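Local coordinates for protein Glucanase/chitosanase (Paenibacillus fukuinensis, PDB 4ZZ8) that probably hydrolyses glycosidic bonds in chitosan and beta-glucans as a family 8 glycoside hydrolase, represented here by its separate F5/8 type C (discoidin-like) domain, at residues Y51-S56 with N112-R117. Residues are numbered along the deposited sequence; the frame is centred on the assembly and turned at random. Where two conformers were deposited one is given.
Sequences YINLGS and NAKFVR. With EDO (1,2-ethanediol), chain H; SO4 (sulfate ion), chain E.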
loop_
_atom_site.group_PDB
_atom_site.type_symbol
_atom_site.label_atom_id
_atom_site.label_comp_id
_atom_site.label_asym_id
_atom_site.label_seq_id
_atom_site.Cartn_x
_atom_site.Cartn_y
_atom_site.Cartn_z
ATOM N N TYR A 51 3.200 -2.916 -3.186
ATOM C CA TYR A 51 4.373 -2.650 -2.338
ATOM C C TYR A 51 5.273 -1.629 -2.977
ATOM O O TYR A 51 5.272 -1.391 -4.188
ATOM C CB TYR A 51 5.142 -3.916 -1.958
ATOM C CG TYR A 51 5.987 -4.618 -2.998
ATOM C CD1 TYR A 51 7.164 -4.061 -3.488
ATOM C CD2 TYR A 51 5.637 -5.882 -3.380
ATOM C CE1 TYR A 51 7.921 -4.718 -4.417
ATOM C CE2 TYR A 51 6.398 -6.595 -4.300
ATOM C CZ TYR A 51 7.497 -5.967 -4.849
ATOM O OH TYR A 51 8.313 -6.695 -5.734
ATOM N N ILE A 52 5.993 -0.991 -2.087
ATOM C CA ILE A 52 6.964 0.058 -2.429
ATOM C C ILE A 52 8.358 -0.442 -2.033
ATOM O O ILE A 52 8.559 -1.026 -0.940
ATOM C CB ILE A 52 6.665 1.300 -1.643
ATOM C CG1 ILE A 52 5.212 1.831 -1.856
ATOM C CG2 ILE A 52 7.670 2.406 -1.949
ATOM C CD1 ILE A 52 4.718 2.682 -0.770
ATOM N N ASN A 53 9.301 -0.275 -2.926
ATOM C CA ASN A 53 10.731 -0.469 -2.616
ATOM C C ASN A 53 11.297 0.844 -2.192
ATOM O O ASN A 53 11.428 1.782 -2.972
ATOM C CB ASN A 53 11.433 -0.979 -3.860
ATOM C CG ASN A 53 12.906 -1.282 -3.643
ATOM O OD1 ASN A 53 13.500 -0.879 -2.660
ATOM N ND2 ASN A 53 13.517 -1.939 -4.638
ATOM N N LEU A 54 11.585 0.961 -0.909
ATOM C CA LEU A 54 12.033 2.219 -0.385
ATOM C C LEU A 54 13.455 2.530 -0.845
ATOM O O LEU A 54 13.924 3.665 -0.617
ATOM C CB LEU A 54 11.963 2.222 1.160
ATOM C CG LEU A 54 10.597 2.138 1.796
ATOM C CD1 LEU A 54 10.756 2.055 3.347
ATOM C CD2 LEU A 54 9.636 3.238 1.441
ATOM N N GLY A 55 14.182 1.536 -1.335
ATOM C CA GLY A 55 15.498 1.789 -2.040
ATOM C C GLY A 55 16.701 1.613 -1.145
ATOM O O GLY A 55 17.839 1.624 -1.621
ATOM N N SER A 56 16.440 1.542 0.164
ATOM C CA SER A 56 17.447 1.464 1.202
ATOM C C SER A 56 16.651 1.131 2.448
ATOM O O SER A 56 15.447 1.318 2.469
ATOM C CB SER A 56 18.190 2.795 1.407
ATOM O OG SER A 56 17.436 3.867 1.988
ATOM N N ASN A 112 12.874 -1.074 11.028
ATOM C CA ASN A 112 13.565 -1.092 9.775
ATOM C C ASN A 112 12.658 -1.737 8.713
ATOM O O ASN A 112 11.996 -2.728 9.017
ATOM C CB ASN A 112 14.812 -1.897 9.827
ATOM C CG ASN A 112 15.942 -1.118 10.541
ATOM O OD1 ASN A 112 15.763 0.026 10.883
ATOM N ND2 ASN A 112 17.051 -1.737 10.743
ATOM N N ALA A 113 12.744 -1.231 7.481
ATOM C CA ALA A 113 11.971 -1.801 6.342
ATOM C C ALA A 113 12.696 -1.375 5.063
ATOM O O ALA A 113 13.184 -0.246 5.006
ATOM C CB ALA A 113 10.563 -1.311 6.311
ATOM N N LYS A 114 12.899 -2.316 4.133
ATOM C CA LYS A 114 13.300 -1.933 2.776
ATOM C C LYS A 114 12.107 -1.871 1.848
ATOM O O LYS A 114 12.109 -1.109 0.897
ATOM C CB LYS A 114 14.315 -2.862 2.157
ATOM C CG LYS A 114 15.047 -2.113 1.071
ATOM C CD LYS A 114 15.691 -2.990 0.049
ATOM C CE LYS A 114 15.806 -2.259 -1.276
ATOM N NZ LYS A 114 16.969 -2.789 -2.028
ATOM N N PHE A 115 11.062 -2.646 2.148
ATOM C CA PHE A 115 9.793 -2.633 1.317
ATOM C C PHE A 115 8.630 -2.503 2.289
ATOM O O PHE A 115 8.699 -3.002 3.444
ATOM C CB PHE A 115 9.594 -3.924 0.522
ATOM C CG PHE A 115 10.775 -4.274 -0.387
ATOM C CD1 PHE A 115 11.849 -4.987 0.134
ATOM C CD2 PHE A 115 10.759 -3.987 -1.731
ATOM C CE1 PHE A 115 12.925 -5.351 -0.612
ATOM C CE2 PHE A 115 11.852 -4.318 -2.502
ATOM C CZ PHE A 115 12.943 -5.030 -1.952
ATOM N N VAL A 116 7.527 -1.903 1.827
ATOM C CA VAL A 116 6.312 -1.766 2.628
ATOM C C VAL A 116 5.180 -2.179 1.674
ATOM O O VAL A 116 5.115 -1.745 0.536
ATOM C CB VAL A 116 6.027 -0.342 3.094
ATOM C CG1 VAL A 116 4.865 -0.418 4.109
ATOM C CG2 VAL A 116 7.259 0.307 3.609
ATOM N N ARG A 117 4.292 -3.039 2.183
ATOM C CA ARG A 117 3.167 -3.580 1.344
ATOM C C ARG A 117 1.866 -3.318 2.037
ATOM O O ARG A 117 1.752 -3.516 3.237
ATOM C CB ARG A 117 3.332 -5.108 1.214
ATOM C CG ARG A 117 2.333 -5.743 0.188
ATOM C CD ARG A 117 2.745 -7.114 -0.252
ATOM N NE ARG A 117 2.471 -8.173 0.702
ATOM C CZ ARG A 117 2.259 -9.448 0.393
ATOM N NH1 ARG A 117 2.296 -9.844 -0.856
ATOM N NH2 ARG A 117 1.891 -10.313 1.360
HETATM C C1 EDO H . 11.278 -2.853 -8.232
HETATM O O1 EDO H . 12.449 -2.189 -7.668
HETATM C C2 EDO H . 10.314 -3.073 -7.084
HETATM O O2 EDO H . 11.014 -3.779 -5.974
HETATM S S SO4 E . 1.547 -13.634 -0.505
HETATM O O1 SO4 E . 0.364 -14.464 -0.820
HETATM O O2 SO4 E . 1.584 -12.574 -1.575
HETATM O O3 SO4 E . 1.281 -13.181 0.891
HETATM O O4 SO4 E . 2.717 -14.443 -0.521
HETATM O O HOH W 1 16.477 -2.482 -4.653
#
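Strands 51-54 and 115-117 run antiparallel, 165° between their directions, as neighbours in the five-stranded sheet of this F5/8 type C beta-sandwich; Ile-52 and Val-116 form the hydrogen-bonded pair, with Ile-52 N to Val-116 O at 2.9 Å and Val-116 N to Ile-52 O at 3.1 Å. Leu-54 N adds a bond to Lys-114 O, beside the classic bulge where Lys-114 and Phe-115 both face Ser-80. Tyr-51, Asn-53, Phe-115 and Arg-117 share one face. There Phe-115 turns its edge toward the Tyr-51 ring in an offset T-shaped pair, planes at 87° and centroids 5.8 Å apart, while its CE2 lies 3.4 Å from Asn-53 CG. The opposite face, carrying Ile-52 and Val-116, looks into the sandwich, where Val-116 meets Ile-60 and Phe-134; Leu-54 CD1 reaches Val-116 CG2 at 3.9 Å. Arg-117 makes cation-pi contacts with Trp-49 and Trp-90, and its NH1 and NH2 grip two oxygens of a sulfate, probably from the crystallisation liquor, while Gln-78 also holds NH2. One water accepts from Asn-53 ND2. With CG anti to the backbone N (chi1 -177°), Asn-53 closes an Asx turn, its OD1 accepting from Gly-55 N at 2.8 Å.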